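Long-range contact in malyl-CoA lyase/beta-methylmalyl-CoA lyase (Methylobacterium extorquens, PDB 5UGR), which belongs to the HpcH/HpaI aldolase/citrate lyase family and is built on a parallel eight-stranded barrel that carries a magnesium site: residues A19-S31 / A55-W68. Numbering follows the deposited sequence.
Sequences AVPGSNPTFMEKS and ARKNIIQALNDLDW
The first two outer helices of the barrel pack side by side here, helix 25-31 beside helix 55-65, with Met28 of one set between Asn58, Ile59 and Ala62 of the other. The axes approach to 10.6 Å and run nearly parallel, 25° apart. The Met28 chain bends at its last torsion (chi3 -77°), which turns the methyl toward the base of the Asn58 side chain, the two chains crossing at about a right angle: SD lies 3.9 Å from Ala62 CB and CE 3.7 Å from Asn58 CB. At the start of helix 25-31, the type I turn from Pro21 to Asn24 presents its Gly22 carbonyl to Asn58. Asn58 ND2 donates to Gly22 O at 3.0 Å, in both the amide and the carbonyl plane, while Pro25 CG packs against the same amide. Ile59 CD1 and Ala55 CB close on Gly22, the former 3.8 Å from its CA. At the other end, Leu66 CD1 rests 3.7 Å from Glu29 CA, and the Trp68 indole brings its six-membered rim to Ser31 OG, which sits at the ring edge, 3.4 Å from CZ3. That hydroxyl is committed to Met28 O, whereas Trp68 NE1 donates to Ala62 O, tying the indole back onto its own helix end; Leu66 N reaches this oxygen from the opposite face. Beneath helix 55-65, Ile59 and Leu63 rest on Leu41 of strand 38-42: the layering of adjacent beta-alpha units in a TIM barrel.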
loop_
_atom_site.group_PDB
_atom_site.type_symbol
_atom_site.label_atom_id
_atom_site.label_comp_id
_atom_site.label_asym_id
_atom_site.label_seq_id
_atom_site.Cartn_x
_atom_site.Cartn_y
_atom_site.Cartn_z
ATOM N N ALA A 19 -12.229 -34.009 10.418
ATOM C CA ALA A 19 -12.503 -34.023 9.006
ATOM C C ALA A 19 -13.311 -35.247 8.633
ATOM O O ALA A 19 -12.890 -36.362 8.924
ATOM C CB ALA A 19 -11.205 -34.061 8.250
ATOM N N VAL A 20 -14.434 -35.043 7.954
ATOM C CA VAL A 20 -15.301 -36.176 7.572
ATOM C C VAL A 20 -15.685 -36.048 6.089
ATOM O O VAL A 20 -16.342 -35.091 5.725
ATOM C CB VAL A 20 -16.565 -36.245 8.424
ATOM C CG1 VAL A 20 -17.331 -37.547 8.102
ATOM C CG2 VAL A 20 -16.296 -36.129 9.908
ATOM N N PRO A 21 -15.334 -37.032 5.249
ATOM C CA PRO A 21 -15.703 -36.922 3.858
ATOM C C PRO A 21 -17.201 -36.989 3.594
ATOM O O PRO A 21 -17.879 -37.898 4.082
ATOM C CB PRO A 21 -14.968 -38.055 3.164
ATOM C CG PRO A 21 -13.963 -38.548 4.124
ATOM C CD PRO A 21 -14.483 -38.206 5.507
ATOM N N GLY A 22 -17.693 -36.061 2.753
ATOM C CA GLY A 22 -19.131 -36.059 2.433
ATOM C C GLY A 22 -19.598 -37.231 1.608
ATOM O O GLY A 22 -20.825 -37.448 1.409
ATOM N N SER A 23 -18.636 -37.919 1.028
ATOM C CA SER A 23 -18.907 -39.090 0.217
ATOM C C SER A 23 -19.211 -40.324 1.058
ATOM O O SER A 23 -19.526 -41.340 0.476
ATOM C CB SER A 23 -17.750 -39.345 -0.738
ATOM O OG SER A 23 -16.536 -39.367 -0.015
ATOM N N ASN A 24 -19.129 -40.227 2.381
ATOM C CA ASN A 24 -19.360 -41.356 3.242
ATOM C C ASN A 24 -20.430 -41.053 4.293
ATOM O O ASN A 24 -20.119 -40.637 5.425
ATOM C CB ASN A 24 -18.054 -41.799 3.874
ATOM C CG ASN A 24 -18.171 -43.208 4.521
ATOM O OD1 ASN A 24 -19.209 -43.565 5.066
ATOM N ND2 ASN A 24 -17.125 -44.018 4.400
ATOM N N PRO A 25 -21.707 -41.338 3.969
ATOM C CA PRO A 25 -22.765 -41.055 4.918
ATOM C C PRO A 25 -22.665 -41.834 6.216
ATOM O O PRO A 25 -23.105 -41.319 7.236
ATOM C CB PRO A 25 -24.037 -41.463 4.159
ATOM C CG PRO A 25 -23.691 -41.282 2.757
ATOM C CD PRO A 25 -22.254 -41.666 2.645
ATOM N N THR A 26 -22.079 -43.033 6.179
ATOM C CA THR A 26 -21.919 -43.858 7.382
ATOM C C THR A 26 -20.938 -43.199 8.323
ATOM O O THR A 26 -21.202 -43.066 9.514
ATOM C CB THR A 26 -21.478 -45.286 6.987
ATOM O OG1 THR A 26 -22.511 -45.852 6.167
ATOM C CG2 THR A 26 -21.226 -46.188 8.235
ATOM N N PHE A 27 -19.828 -42.696 7.758
ATOM C CA PHE A 27 -18.821 -42.004 8.552
ATOM C C PHE A 27 -19.410 -40.724 9.094
ATOM O O PHE A 27 -19.188 -40.363 10.275
ATOM C CB PHE A 27 -17.598 -41.754 7.702
ATOM C CG PHE A 27 -16.753 -42.989 7.420
ATOM C CD1 PHE A 27 -17.155 -44.279 7.792
ATOM C CD2 PHE A 27 -15.531 -42.849 6.699
ATOM C CE1 PHE A 27 -16.364 -45.383 7.487
ATOM C CE2 PHE A 27 -14.750 -43.958 6.408
ATOM C CZ PHE A 27 -15.166 -45.221 6.810
ATOM N N MET A 28 -20.213 -40.024 8.290
ATOM C CA MET A 28 -20.863 -38.821 8.844
ATOM C C MET A 28 -21.761 -39.111 10.021
ATOM O O MET A 28 -21.732 -38.410 11.053
ATOM C CB MET A 28 -21.624 -37.968 7.827
ATOM C CG MET A 28 -20.694 -37.349 6.798
ATOM S SD MET A 28 -21.466 -36.100 5.747
ATOM C CE MET A 28 -22.384 -37.152 4.625
ATOM N N GLU A 29 -22.550 -40.167 9.891
ATOM C CA GLU A 29 -23.410 -40.563 11.025
ATOM C C GLU A 29 -22.618 -40.893 12.292
ATOM O O GLU A 29 -22.969 -40.442 13.385
ATOM C CB GLU A 29 -24.353 -41.722 10.631
ATOM C CG GLU A 29 -25.314 -42.112 11.774
ATOM C CD GLU A 29 -26.485 -42.940 11.303
ATOM O OE1 GLU A 29 -27.547 -42.910 12.002
ATOM O OE2 GLU A 29 -26.344 -43.636 10.247
ATOM N N LYS A 30 -21.564 -41.694 12.143
ATOM C CA LYS A 30 -20.728 -42.063 13.269
ATOM C C LYS A 30 -20.117 -40.799 13.865
ATOM O O LYS A 30 -20.024 -40.675 15.078
ATOM C CB LYS A 30 -19.650 -43.024 12.795
ATOM C CG LYS A 30 -18.688 -43.535 13.864
ATOM C CD LYS A 30 -17.874 -44.717 13.310
ATOM C CE LYS A 30 -16.678 -45.102 14.190
ATOM N NZ LYS A 30 -15.609 -44.055 14.277
ATOM N N SER A 31 -19.751 -39.829 13.019
ATOM C CA SER A 31 -19.079 -38.587 13.549
ATOM C C SER A 31 -19.966 -37.720 14.395
ATOM O O SER A 31 -19.490 -37.015 15.284
ATOM C CB SER A 31 -18.491 -37.757 12.419
ATOM O OG SER A 31 -19.468 -37.033 11.691
ATOM N N ALA A 55 -21.744 -35.965 -2.929
ATOM C CA ALA A 55 -21.322 -35.630 -1.579
ATOM C C ALA A 55 -22.063 -34.397 -1.105
ATOM O O ALA A 55 -22.424 -34.277 0.059
ATOM C CB ALA A 55 -19.815 -35.394 -1.563
ATOM N N ARG A 56 -22.338 -33.478 -2.027
ATOM C CA ARG A 56 -23.077 -32.264 -1.693
ATOM C C ARG A 56 -24.469 -32.589 -1.208
ATOM O O ARG A 56 -24.954 -32.094 -0.163
ATOM C CB ARG A 56 -23.070 -31.312 -2.894
ATOM C CG ARG A 56 -23.571 -29.947 -2.587
ATOM C CD ARG A 56 -23.651 -29.067 -3.813
ATOM N NE ARG A 56 -22.381 -28.942 -4.559
ATOM C CZ ARG A 56 -22.133 -29.228 -5.837
ATOM N NH1 ARG A 56 -23.030 -29.822 -6.619
ATOM N NH2 ARG A 56 -20.950 -28.956 -6.352
ATOM N N LYS A 57 -25.108 -33.499 -1.939
ATOM C CA LYS A 57 -26.418 -33.968 -1.488
ATOM C C LYS A 57 -26.394 -34.705 -0.141
ATOM O O LYS A 57 -27.236 -34.472 0.722
ATOM C CB LYS A 57 -27.011 -34.867 -2.587
ATOM C CG LYS A 57 -27.344 -34.144 -3.877
ATOM C CD LYS A 57 -27.873 -35.176 -4.885
ATOM C CE LYS A 57 -28.052 -34.527 -6.240
ATOM N NZ LYS A 57 -28.319 -35.531 -7.303
ATOM N N ASN A 58 -25.386 -35.538 0.036
ATOM C CA ASN A 58 -25.187 -36.277 1.284
ATOM C C ASN A 58 -25.047 -35.327 2.447
ATOM O O ASN A 58 -25.651 -35.535 3.531
ATOM C CB ASN A 58 -23.972 -37.186 1.243
ATOM C CG ASN A 58 -24.070 -38.319 0.215
ATOM O OD1 ASN A 58 -25.165 -38.703 -0.253
ATOM N ND2 ASN A 58 -22.927 -38.888 -0.101
ATOM N N ILE A 59 -24.249 -34.262 2.234
ATOM C CA ILE A 59 -24.062 -33.310 3.315
ATOM C C ILE A 59 -25.308 -32.504 3.709
ATOM O O ILE A 59 -25.578 -32.246 4.870
ATOM C CB ILE A 59 -22.851 -32.362 2.934
ATOM C CG1 ILE A 59 -21.553 -33.169 3.090
ATOM C CG2 ILE A 59 -22.832 -31.112 3.820
ATOM C CD1 ILE A 59 -20.291 -32.485 2.572
ATOM N N ILE A 60 -26.110 -32.155 2.717
ATOM C CA ILE A 60 -27.353 -31.490 2.997
ATOM C C ILE A 60 -28.230 -32.392 3.895
ATOM O O ILE A 60 -28.790 -31.951 4.906
ATOM C CB ILE A 60 -28.078 -31.120 1.690
ATOM C CG1 ILE A 60 -27.354 -29.927 1.013
ATOM C CG2 ILE A 60 -29.522 -30.748 1.989
ATOM C CD1 ILE A 60 -27.826 -29.598 -0.386
ATOM N N GLN A 61 -28.312 -33.658 3.518
ATOM C CA GLN A 61 -29.126 -34.623 4.288
ATOM C C GLN A 61 -28.540 -34.763 5.705
ATOM O O GLN A 61 -29.285 -34.697 6.720
ATOM C CB GLN A 61 -29.216 -35.989 3.539
ATOM C CG GLN A 61 -29.687 -37.125 4.448
ATOM C CD GLN A 61 -30.039 -38.399 3.727
ATOM O OE1 GLN A 61 -31.119 -38.896 3.908
ATOM N NE2 GLN A 61 -29.116 -38.950 2.926
ATOM N N ALA A 62 -27.184 -34.868 5.789
ATOM C CA ALA A 62 -26.567 -35.078 7.092
ATOM C C ALA A 62 -26.764 -33.845 8.008
ATOM O O ALA A 62 -27.112 -34.000 9.200
ATOM C CB ALA A 62 -25.079 -35.375 6.934
ATOM N N LEU A 63 -26.576 -32.644 7.474
ATOM C CA LEU A 63 -26.766 -31.466 8.281
ATOM C C LEU A 63 -28.194 -31.265 8.742
ATOM O O LEU A 63 -28.428 -30.768 9.843
ATOM C CB LEU A 63 -26.301 -30.185 7.542
ATOM C CG LEU A 63 -24.795 -30.013 7.419
ATOM C CD1 LEU A 63 -24.523 -28.942 6.386
ATOM C CD2 LEU A 63 -24.222 -29.644 8.756
ATOM N N ASN A 64 -29.153 -31.700 7.919
ATOM C CA ASN A 64 -30.552 -31.529 8.264
ATOM C C ASN A 64 -31.135 -32.604 9.131
ATOM O O ASN A 64 -32.096 -32.334 9.886
ATOM C CB ASN A 64 -31.326 -31.409 6.976
ATOM C CG ASN A 64 -31.167 -30.038 6.346
ATOM O OD1 ASN A 64 -30.746 -29.070 6.988
ATOM N ND2 ASN A 64 -31.516 -29.945 5.107
ATOM N N ASP A 65 -30.594 -33.819 9.026
ATOM C CA ASP A 65 -31.216 -35.003 9.691
ATOM C C ASP A 65 -30.515 -35.542 10.968
ATOM O O ASP A 65 -31.160 -36.205 11.786
ATOM C CB ASP A 65 -31.272 -36.190 8.700
ATOM C CG ASP A 65 -32.162 -35.956 7.540
ATOM O OD1 ASP A 65 -32.913 -34.964 7.517
ATOM O OD2 ASP A 65 -32.090 -36.828 6.635
ATOM N N LEU A 66 -29.190 -35.341 11.060
ATOM C CA LEU A 66 -28.445 -36.014 12.119
ATOM C C LEU A 66 -28.406 -35.106 13.328
ATOM O O LEU A 66 -28.643 -33.892 13.251
ATOM C CB LEU A 66 -27.009 -36.308 11.649
ATOM C CG LEU A 66 -26.905 -37.347 10.543
ATOM C CD1 LEU A 66 -25.469 -37.640 10.123
ATOM C CD2 LEU A 66 -27.637 -38.654 10.883
ATOM N N ASP A 67 -28.107 -35.695 14.464
ATOM C CA ASP A 67 -28.014 -34.932 15.702
ATOM C C ASP A 67 -26.564 -34.606 16.001
ATOM O O ASP A 67 -25.819 -35.445 16.525
ATOM C CB ASP A 67 -28.623 -35.775 16.830
ATOM C CG ASP A 67 -28.598 -35.081 18.192
ATOM O OD1 ASP A 67 -28.095 -33.935 18.343
ATOM O OD2 ASP A 67 -29.143 -35.690 19.134
ATOM N N TRP A 68 -26.198 -33.346 15.760
ATOM C CA TRP A 68 -24.830 -32.904 15.920
ATOM C C TRP A 68 -24.599 -32.274 17.300
ATOM O O TRP A 68 -23.495 -31.721 17.603
ATOM C CB TRP A 68 -24.477 -31.868 14.817
ATOM C CG TRP A 68 -24.577 -32.442 13.420
ATOM C CD1 TRP A 68 -25.597 -32.239 12.556
ATOM C CD2 TRP A 68 -23.673 -33.314 12.780
ATOM N NE1 TRP A 68 -25.392 -32.934 11.420
ATOM C CE2 TRP A 68 -24.210 -33.615 11.520
ATOM C CE3 TRP A 68 -22.464 -33.892 13.146
ATOM C CZ2 TRP A 68 -23.547 -34.401 10.587
ATOM C CZ3 TRP A 68 -21.814 -34.698 12.222
ATOM C CH2 TRP A 68 -22.377 -34.960 10.948
#